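Local coordinates for head completion protein gp6 (Enterobacteria phage HK97, PDB 3JVO) that completes the phage head as a ring of the head-tail connector, binding the portal protein and gp7 and leaving a central channel open for DNA ejection, at residues Q16-E21 / M70-T75; I9-F14 / D24-I29; V63-A68 / Y83-A88. One frame throughout, in Å; residues are numbered along the deposited sequence. Where two conformers were deposited one is given.

Overall arrangement
The three contacts tie four parts of one small helical subunit together. Contact 1 joins the residues just after helix 11-17 to the end of helix 57-72, contact 2 sets helix 11-17 against the start of helix 26-44, and contact 3 brings 83-88 against the middle of helix 57-72. Centres of contacts 1 and 2 lie about 10 Å apart, those of 1 and 3 about 12 Å, those of 2 and 3 about 17 Å. I29 meets F20 (F20 CD2 to I29 CD1, 3.5 Å), and F67 reaches both I18 and F14. Each contact borders neighbouring subunits of the 13-membered ring. A 2-methyl-2,4-pentanediol, probably from crystallisation, lies about 4 Å from the A87 side chain.

Contact 1. Residues Q16-E21 / M70-T75; sequences QQIEFE and MFEHRT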
loop_
_atom_site.group_PDB
_atom_site.type_symbol
_atom_site.label_atom_id
_atom_site.label_comp_id
_atom_site.label_asym_id
_atom_site.label_seq_id
_atom_site.Cartn_x
_atom_site.Cartn_y
_atom_site.Cartn_z
ATOM N N GLN G 16 -21.147 -0.824 36.894
ATOM C CA GLN G 16 -20.081 -1.819 36.808
ATOM C C GLN G 16 -19.793 -2.214 35.351
ATOM O O GLN G 16 -18.656 -2.465 35.003
ATOM C CB GLN G 16 -20.435 -3.049 37.646
ATOM C CG GLN G 16 -20.403 -2.761 39.160
ATOM C CD GLN G 16 -20.871 -3.930 39.985
ATOM O OE1 GLN G 16 -21.336 -4.934 39.459
ATOM N NE2 GLN G 16 -20.738 -3.813 41.290
ATOM N N GLN G 17 -20.823 -2.250 34.506
ATOM C CA GLN G 17 -20.630 -2.551 33.085
ATOM C C GLN G 17 -19.610 -1.583 32.489
ATOM O O GLN G 17 -18.697 -1.985 31.759
ATOM C CB GLN G 17 -21.977 -2.466 32.327
ATOM C CG GLN G 17 -21.880 -2.604 30.801
ATOM C CD GLN G 17 -21.529 -4.018 30.392
ATOM O OE1 GLN G 17 -21.458 -4.912 31.244
ATOM N NE2 GLN G 17 -21.294 -4.233 29.093
ATOM N N ILE G 18 -19.754 -0.305 32.824
ATOM C CA ILE G 18 -18.867 0.711 32.299
ATOM C C ILE G 18 -17.697 1.070 33.233
ATOM O O ILE G 18 -16.967 2.013 32.947
ATOM C CB ILE G 18 -19.625 1.993 31.927
ATOM C CG1 ILE G 18 -20.503 2.477 33.103
ATOM C CG2 ILE G 18 -20.408 1.775 30.621
ATOM C CD1 ILE G 18 -21.164 3.836 32.864
ATOM N N GLU G 19 -17.530 0.331 34.327
ATOM C CA GLU G 19 -16.450 0.582 35.296
ATOM C C GLU G 19 -16.443 2.036 35.743
ATOM O O GLU G 19 -15.415 2.694 35.713
ATOM C CB GLU G 19 -15.082 0.181 34.713
ATOM C CG GLU G 19 -14.970 -1.325 34.422
ATOM C CD GLU G 19 -13.768 -1.717 33.536
ATOM O OE1 GLU G 19 -12.751 -0.964 33.474
ATOM O OE2 GLU G 19 -13.830 -2.813 32.922
ATOM N N PHE G 20 -17.614 2.529 36.130
ATOM C CA PHE G 20 -17.798 3.932 36.499
ATOM C C PHE G 20 -18.180 4.005 37.981
ATOM O O PHE G 20 -19.267 3.580 38.369
ATOM C CB PHE G 20 -18.892 4.563 35.618
ATOM C CG PHE G 20 -18.983 6.078 35.720
ATOM C CD1 PHE G 20 -18.060 6.892 35.079
ATOM C CD2 PHE G 20 -20.011 6.680 36.447
ATOM C CE1 PHE G 20 -18.145 8.291 35.164
ATOM C CE2 PHE G 20 -20.113 8.079 36.536
ATOM C CZ PHE G 20 -19.171 8.887 35.890
ATOM N N GLU G 21 -17.292 4.543 38.807
ATOM C CA GLU G 21 -17.502 4.536 40.262
ATOM C C GLU G 21 -18.194 5.773 40.854
ATOM O O GLU G 21 -18.818 5.683 41.913
ATOM C CB GLU G 21 -16.187 4.252 41.007
ATOM C CG GLU G 21 -15.874 2.748 41.159
ATOM C CD GLU G 21 -15.073 2.166 39.987
ATOM O OE1 GLU G 21 -14.883 2.879 38.967
ATOM O OE2 GLU G 21 -14.625 0.990 40.089
HETATM N N MSE G 70 -23.640 3.778 24.232
HETATM C CA MSE G 70 -24.104 5.156 24.510
HETATM C C MSE G 70 -23.196 5.922 25.463
HETATM O O MSE G 70 -22.934 7.110 25.295
HETATM C CB MSE G 70 -25.508 5.144 25.123
HETATM C CG MSE G 70 -26.585 4.609 24.211
HETATM SE SE MSE G 70 -26.731 5.688 22.598
HETATM C CE MSE G 70 -27.229 7.426 23.380
ATOM N N PHE G 71 -22.751 5.238 26.504
ATOM C CA PHE G 71 -21.894 5.869 27.471
ATOM C C PHE G 71 -20.513 6.252 26.911
ATOM O O PHE G 71 -19.983 7.315 27.217
ATOM C CB PHE G 71 -21.737 5.013 28.721
ATOM C CG PHE G 71 -20.893 5.676 29.768
ATOM C CD1 PHE G 71 -21.464 6.586 30.649
ATOM C CD2 PHE G 71 -19.529 5.437 29.834
ATOM C CE1 PHE G 71 -20.665 7.255 31.623
ATOM C CE2 PHE G 71 -18.720 6.087 30.814
ATOM C CZ PHE G 71 -19.304 6.991 31.701
ATOM N N GLU G 72 -19.973 5.393 26.059
ATOM C CA GLU G 72 -18.646 5.570 25.498
ATOM C C GLU G 72 -18.606 6.420 24.236
ATOM O O GLU G 72 -17.606 7.086 23.975
ATOM C CB GLU G 72 -18.039 4.198 25.181
ATOM C CG GLU G 72 -17.940 3.259 26.397
ATOM C CD GLU G 72 -16.980 3.729 27.488
ATOM O OE1 GLU G 72 -16.105 4.565 27.212
ATOM O OE2 GLU G 72 -17.079 3.226 28.640
ATOM N N HIS G 73 -19.663 6.363 23.427
ATOM C CA HIS G 73 -19.647 7.009 22.120
ATOM C C HIS G 73 -20.828 8.000 22.061
ATOM O O HIS G 73 -21.986 7.613 21.837
ATOM C CB HIS G 73 -19.680 5.956 21.000
ATOM C CG HIS G 73 -18.651 4.870 21.158
ATOM N ND1 HIS G 73 -18.985 3.536 21.261
ATOM C CD2 HIS G 73 -17.299 4.925 21.258
ATOM C CE1 HIS G 73 -17.887 2.814 21.394
ATOM N NE2 HIS G 73 -16.851 3.634 21.407
ATOM N N ARG G 74 -20.490 9.273 22.264
ATOM C CA ARG G 74 -21.429 10.335 22.578
ATOM C C ARG G 74 -21.928 11.129 21.363
ATOM O O ARG G 74 -22.842 11.907 21.508
ATOM C CB ARG G 74 -20.765 11.325 23.562
ATOM C CG ARG G 74 -20.271 10.693 24.878
ATOM C CD ARG G 74 -21.358 10.641 25.874
ATOM N NE ARG G 74 -20.966 9.962 27.101
ATOM C CZ ARG G 74 -20.737 10.556 28.273
ATOM N NH1 ARG G 74 -20.868 11.869 28.418
ATOM N NH2 ARG G 74 -20.412 9.814 29.321
ATOM N N THR G 75 -21.317 10.958 20.184
ATOM C CA THR G 75 -21.639 11.801 19.017
ATOM C C THR G 75 -22.195 10.968 17.865
ATOM O O THR G 75 -21.742 9.850 17.647
ATOM C CB THR G 75 -20.371 12.550 18.510
ATOM O OG1 THR G 75 -19.339 11.580 18.262
ATOM C CG2 THR G 75 -19.839 13.509 19.564
#
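The methyl CD1 of I18 sits almost exactly over the centre of the F71 ring, 3.5 Å from the centroid and 8° off the ring normal, a nearly central CH-pi contact. What puts it there is the first torsion of I18: chi1 of 52° wedges CG1 between the backbone N and the carbonyl carbon, and the extended chi2 then carries CD1 out over the ring. The other branch, CG2, stays on the same side of the ring plane, out past the rim near CD2 (3.8 Å) and CB of F71, and OE2 of E72 reaches it at the margin, 4.1 Å from I18 CG2. F20 supplies the aromatic partner. The edge of F71 is presented to the face of F20 in a T-shaped pair, centroids 5.3 Å apart and planes at 64°, with CZ of F71 3.6 Å from CD1 of F20.

Over the face of F71 opposite I18 lies NH2 of R74, near the rim; the rest of the guanidinium stands farther from the ring plane. That group is held by the backbone of F71: NE of R74 donates to O of F71 at 2.8 Å, from above the carbonyl plane, and NH2 adds a weak bond to the same oxygen. R74 O also accepts from Q17 NE2 of a neighbouring subunit. Helix 11-17 ends just before I18, and E19, with positive phi, is the C' residue of a Schellman motif, F20 N bonding to K15 O and E19 N to Q16 O, which turns the chain and brings I18 and F20 together around F71.

Contact 2. Residues I9-F14 / D24-I29; sequences ISLSLF and DRDELI
L11 lays its two methyls over the first turn of helix 26-44, one on each of two residues. CD1 packs on the branch methyl CG2 of I29 at 3.6 Å, while CD2 lies against the CB-CG-OD1 side of D26, 3.9 Å from its CG and 4.0 Å from OD1. The leucine chain meets both partners at about a right angle, and CD1 and CD2 are the atoms of its side chain that do the touching. A chi1 of -179° sends CG of L11 away from its backbone N and toward helix 26-44.

OD1 of D26 also takes a salt bridge from K15 NZ, so the leucine methyl packs beside a carboxylate that is already paired. F14, one turn after L11, gives I29 CG2 only its CB, at 4.4 Å, because its ring turns off toward helix 57-72 and meets the F67 ring there. No hydrogen bond crosses between 9-14 and 24-29.

S10 caps the start of helix 11-17, its OG accepting from L13 N at 3.1 Å; R25 merely holds the corresponding position before helix 26-44. The CA pairs L11 with D26 and F14 with I29, both 7.9 Å apart, show the short segments keeping a constant separation over this turn: two helix starts side by side, running roughly the same way in a mostly helical fold, with the chain returning between them.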
loop_
_atom_site.group_PDB
_atom_site.type_symbol
_atom_site.label_atom_id
_atom_site.label_comp_id
_atom_site.label_asym_id
_atom_site.label_seq_id
_atom_site.Cartn_x
_atom_site.Cartn_y
_atom_site.Cartn_z
ATOM N N ILE G 9 -32.190 -4.522 35.472
ATOM C CA ILE G 9 -30.771 -4.444 35.802
ATOM C C ILE G 9 -30.573 -3.236 36.677
ATOM O O ILE G 9 -30.885 -2.117 36.274
ATOM C CB ILE G 9 -29.897 -4.243 34.552
ATOM C CG1 ILE G 9 -30.090 -5.383 33.561
ATOM C CG2 ILE G 9 -28.393 -4.080 34.942
ATOM C CD1 ILE G 9 -29.499 -5.098 32.185
ATOM N N SER G 10 -30.019 -3.440 37.863
ATOM C CA SER G 10 -29.840 -2.329 38.804
ATOM C C SER G 10 -28.874 -1.269 38.267
ATOM O O SER G 10 -28.020 -1.551 37.436
ATOM C CB SER G 10 -29.326 -2.852 40.133
ATOM O OG SER G 10 -27.978 -3.271 39.974
ATOM N N LEU G 11 -29.024 -0.047 38.755
ATOM C CA LEU G 11 -28.124 1.048 38.406
ATOM C C LEU G 11 -26.677 0.716 38.762
ATOM O O LEU G 11 -25.751 1.041 38.017
ATOM C CB LEU G 11 -28.558 2.335 39.125
ATOM C CG LEU G 11 -27.740 3.595 38.854
ATOM C CD1 LEU G 11 -27.736 3.886 37.374
ATOM C CD2 LEU G 11 -28.316 4.801 39.633
ATOM N N SER G 12 -26.498 0.080 39.916
ATOM C CA SER G 12 -25.209 -0.424 40.346
ATOM C C SER G 12 -24.564 -1.340 39.301
ATOM O O SER G 12 -23.383 -1.211 39.015
ATOM C CB SER G 12 -25.370 -1.180 41.665
ATOM O OG SER G 12 -24.124 -1.703 42.089
ATOM N N LEU G 13 -25.340 -2.259 38.730
ATOM C CA LEU G 13 -24.834 -3.130 37.672
ATOM C C LEU G 13 -24.490 -2.382 36.387
ATOM O O LEU G 13 -23.451 -2.654 35.787
ATOM C CB LEU G 13 -25.798 -4.270 37.386
ATOM C CG LEU G 13 -25.701 -5.517 38.271
ATOM C CD1 LEU G 13 -26.756 -6.505 37.825
ATOM C CD2 LEU G 13 -24.341 -6.168 38.171
ATOM N N PHE G 14 -25.338 -1.446 35.963
ATOM C CA PHE G 14 -25.005 -0.611 34.793
ATOM C C PHE G 14 -23.661 0.093 34.977
ATOM O O PHE G 14 -22.845 0.105 34.066
ATOM C CB PHE G 14 -26.079 0.433 34.507
ATOM C CG PHE G 14 -27.246 -0.100 33.787
ATOM C CD1 PHE G 14 -27.129 -0.534 32.459
ATOM C CD2 PHE G 14 -28.488 -0.189 34.425
ATOM C CE1 PHE G 14 -28.222 -1.051 31.782
ATOM C CE2 PHE G 14 -29.591 -0.705 33.747
ATOM C CZ PHE G 14 -29.458 -1.140 32.419
ATOM N N ASP G 24 -22.074 11.136 40.589
ATOM C CA ASP G 24 -22.582 12.399 40.049
ATOM C C ASP G 24 -23.154 12.346 38.617
ATOM O O ASP G 24 -23.427 13.390 38.019
ATOM C CB ASP G 24 -21.528 13.504 40.185
ATOM C CG ASP G 24 -20.243 13.223 39.397
ATOM O OD1 ASP G 24 -20.044 12.121 38.837
ATOM O OD2 ASP G 24 -19.405 14.150 39.348
ATOM N N ARG G 25 -23.354 11.145 38.079
ATOM C CA ARG G 25 -23.901 11.003 36.733
ATOM C C ARG G 25 -25.077 10.041 36.650
ATOM O O ARG G 25 -25.371 9.506 35.583
ATOM C CB ARG G 25 -22.811 10.576 35.741
ATOM C CG ARG G 25 -21.801 11.650 35.410
ATOM C CD ARG G 25 -22.469 12.829 34.726
ATOM N NE ARG G 25 -21.524 13.914 34.469
ATOM C CZ ARG G 25 -21.233 14.888 35.324
ATOM N NH1 ARG G 25 -21.803 14.941 36.528
ATOM N NH2 ARG G 25 -20.352 15.813 34.970
ATOM N N ASP G 26 -25.768 9.853 37.769
ATOM C CA ASP G 26 -26.835 8.845 37.870
ATOM C C ASP G 26 -27.992 9.120 36.911
ATOM O O ASP G 26 -28.532 8.199 36.316
ATOM C CB ASP G 26 -27.353 8.742 39.314
ATOM C CG ASP G 26 -26.327 8.130 40.282
ATOM O OD1 ASP G 26 -25.334 7.503 39.847
ATOM O OD2 ASP G 26 -26.520 8.275 41.504
ATOM N N GLU G 27 -28.366 10.380 36.770
ATOM C CA GLU G 27 -29.441 10.766 35.855
ATOM C C GLU G 27 -29.087 10.525 34.373
ATOM O O GLU G 27 -29.867 9.951 33.626
ATOM C CB GLU G 27 -29.837 12.216 36.110
ATOM C CG GLU G 27 -30.968 12.720 35.247
ATOM C CD GLU G 27 -31.488 14.111 35.637
ATOM O OE1 GLU G 27 -30.700 14.984 36.113
ATOM O OE2 GLU G 27 -32.716 14.330 35.440
ATOM N N LEU G 28 -27.896 10.935 33.958
ATOM C CA LEU G 28 -27.431 10.622 32.606
ATOM C C LEU G 28 -27.356 9.112 32.344
ATOM O O LEU G 28 -27.904 8.600 31.345
ATOM C CB LEU G 28 -26.073 11.276 32.345
ATOM C CG LEU G 28 -25.573 11.107 30.903
ATOM C CD1 LEU G 28 -26.374 11.928 29.924
ATOM C CD2 LEU G 28 -24.104 11.512 30.868
ATOM N N ILE G 29 -26.689 8.398 33.248
ATOM C CA ILE G 29 -26.563 6.931 33.148
ATOM C C ILE G 29 -27.934 6.242 33.061
ATOM O O ILE G 29 -28.153 5.345 32.220
ATOM C CB ILE G 29 -25.704 6.361 34.308
ATOM C CG1 ILE G 29 -24.237 6.778 34.099
ATOM C CG2 ILE G 29 -25.873 4.840 34.403
ATOM C CD1 ILE G 29 -23.353 6.551 35.320
#

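Contact 3. Residues V63-A68 / Y83-A88; sequences VLLVFA and YENAAA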
loop_
_atom_site.group_PDB
_atom_site.type_symbol
_atom_site.label_atom_id
_atom_site.label_comp_id
_atom_site.label_asym_id
_atom_site.label_seq_id
_atom_site.Cartn_x
_atom_site.Cartn_y
_atom_site.Cartn_z
ATOM N N VAL G 63 -28.835 -5.336 26.292
ATOM C CA VAL G 63 -29.090 -4.015 26.858
ATOM C C VAL G 63 -27.786 -3.432 27.441
ATOM O O VAL G 63 -27.476 -2.260 27.260
ATOM C CB VAL G 63 -30.191 -4.078 27.954
ATOM C CG1 VAL G 63 -30.273 -2.747 28.737
ATOM C CG2 VAL G 63 -31.567 -4.440 27.346
ATOM N N LEU G 64 -27.032 -4.270 28.140
ATOM C CA LEU G 64 -25.746 -3.850 28.695
ATOM C C LEU G 64 -24.808 -3.369 27.593
ATOM O O LEU G 64 -24.109 -2.373 27.770
ATOM C CB LEU G 64 -25.090 -4.981 29.473
ATOM C CG LEU G 64 -25.638 -5.313 30.864
ATOM C CD1 LEU G 64 -24.861 -6.534 31.407
ATOM C CD2 LEU G 64 -25.517 -4.138 31.854
ATOM N N LEU G 65 -24.808 -4.051 26.442
ATOM C CA LEU G 65 -23.892 -3.668 25.359
ATOM C C LEU G 65 -24.324 -2.358 24.698
ATOM O O LEU G 65 -23.501 -1.484 24.373
ATOM C CB LEU G 65 -23.793 -4.781 24.323
ATOM C CG LEU G 65 -23.104 -6.093 24.749
ATOM C CD1 LEU G 65 -23.472 -7.173 23.767
ATOM C CD2 LEU G 65 -21.591 -5.873 24.774
ATOM N N VAL G 66 -25.622 -2.222 24.505
ATOM C CA VAL G 66 -26.166 -1.020 23.879
ATOM C C VAL G 66 -25.946 0.170 24.831
ATOM O O VAL G 66 -25.566 1.246 24.397
ATOM C CB VAL G 66 -27.659 -1.222 23.473
ATOM C CG1 VAL G 66 -28.288 0.107 22.953
ATOM C CG2 VAL G 66 -27.744 -2.283 22.402
ATOM N N PHE G 67 -26.209 -0.042 26.118
ATOM C CA PHE G 67 -26.024 0.988 27.154
ATOM C C PHE G 67 -24.567 1.471 27.193
ATOM O O PHE G 67 -24.294 2.678 27.190
ATOM C CB PHE G 67 -26.450 0.446 28.538
ATOM C CG PHE G 67 -25.798 1.174 29.701
ATOM C CD1 PHE G 67 -26.353 2.341 30.210
ATOM C CD2 PHE G 67 -24.602 0.713 30.246
ATOM C CE1 PHE G 67 -25.714 3.029 31.254
ATOM C CE2 PHE G 67 -23.971 1.385 31.306
ATOM C CZ PHE G 67 -24.529 2.534 31.808
ATOM N N ALA G 68 -23.624 0.533 27.249
ATOM C CA ALA G 68 -22.221 0.930 27.332
ATOM C C ALA G 68 -21.802 1.671 26.046
ATOM O O ALA G 68 -21.018 2.597 26.095
ATOM C CB ALA G 68 -21.318 -0.298 27.607
ATOM N N TYR G 83 -16.876 0.030 14.653
ATOM C CA TYR G 83 -17.217 -1.275 14.101
ATOM C C TYR G 83 -18.278 -1.946 14.971
ATOM O O TYR G 83 -18.213 -1.915 16.203
ATOM C CB TYR G 83 -15.969 -2.150 13.990
ATOM C CG TYR G 83 -14.847 -1.487 13.226
ATOM C CD1 TYR G 83 -14.835 -1.497 11.832
ATOM C CD2 TYR G 83 -13.805 -0.834 13.899
ATOM C CE1 TYR G 83 -13.805 -0.877 11.110
ATOM C CE2 TYR G 83 -12.765 -0.208 13.197
ATOM C CZ TYR G 83 -12.767 -0.238 11.799
ATOM O OH TYR G 83 -11.749 0.381 11.084
ATOM N N GLU G 84 -19.280 -2.512 14.318
ATOM C CA GLU G 84 -20.341 -3.190 15.030
ATOM C C GLU G 84 -19.765 -4.378 15.802
ATOM O O GLU G 84 -18.934 -5.110 15.286
ATOM C CB GLU G 84 -21.464 -3.609 14.081
ATOM C CG GLU G 84 -22.368 -4.704 14.656
ATOM C CD GLU G 84 -23.832 -4.512 14.309
ATOM O OE1 GLU G 84 -24.238 -4.848 13.166
ATOM O OE2 GLU G 84 -24.581 -4.038 15.195
ATOM N N ASN G 85 -20.164 -4.511 17.064
ATOM C CA ASN G 85 -19.902 -5.732 17.824
ATOM C C ASN G 85 -21.122 -6.645 17.640
ATOM O O ASN G 85 -22.222 -6.317 18.068
ATOM C CB ASN G 85 -19.636 -5.395 19.303
ATOM C CG ASN G 85 -19.645 -6.618 20.211
ATOM O OD1 ASN G 85 -19.864 -7.732 19.771
ATOM N ND2 ASN G 85 -19.415 -6.401 21.488
ATOM N N ALA G 86 -20.905 -7.781 16.983
ATOM C CA ALA G 86 -21.956 -8.733 16.580
ATOM C C ALA G 86 -22.761 -9.304 17.739
ATOM O O ALA G 86 -23.918 -9.676 17.560
ATOM C CB ALA G 86 -21.344 -9.875 15.774
ATOM N N ALA G 87 -22.152 -9.374 18.920
ATOM C CA ALA G 87 -22.799 -9.960 20.097
ATOM C C ALA G 87 -24.154 -9.319 20.442
ATOM O O ALA G 87 -25.060 -10.015 20.879
ATOM C CB ALA G 87 -21.869 -9.918 21.305
ATOM N N ALA G 88 -24.292 -8.005 20.237
ATOM C CA ALA G 88 -25.532 -7.306 20.601
ATOM C C ALA G 88 -26.739 -7.780 19.794
ATOM O O ALA G 88 -27.727 -8.188 20.397
ATOM C CB ALA G 88 -25.373 -5.776 20.502
#
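N85 is the first residue of 83-88 to reach the helix, after the strand residues Y83 and E84, which extend an antiparallel ladder with a strand of a neighbouring subunit. Its amide nitrogen ND2 lies 4.0 Å from CD2 of L65, a van der Waals contact with a methyl; the N-H donates to T75 O of a neighbouring subunit. The oxygen OD1 turns back instead: it accepts from A87 N at 2.9 Å, with the donor above the carbonyl plane, and from Q77 NE2 of another neighbouring subunit. The bond from A87 N caps the turn that leads into helix 87-93. Next, A87 sets its CB 4.0 Å from CD1 of L65. A88 follows, with CD1 of L65 3.7 Å from its backbone N and 4.0 Å from its CB.

L65 is the single side chain of helix 57-72 that touches all three. Its forked end splits between them: CD2 for the asparagine, CD1 for the alanines. The small alanine side chains let the backbones come as near as 6.2 Å between CA of L65 and CA of A88. No hydrogen bond crosses; the contact is van der Waals and apolar packing, while the polar atoms of N85 are spent on capping and on neighbouring subunits.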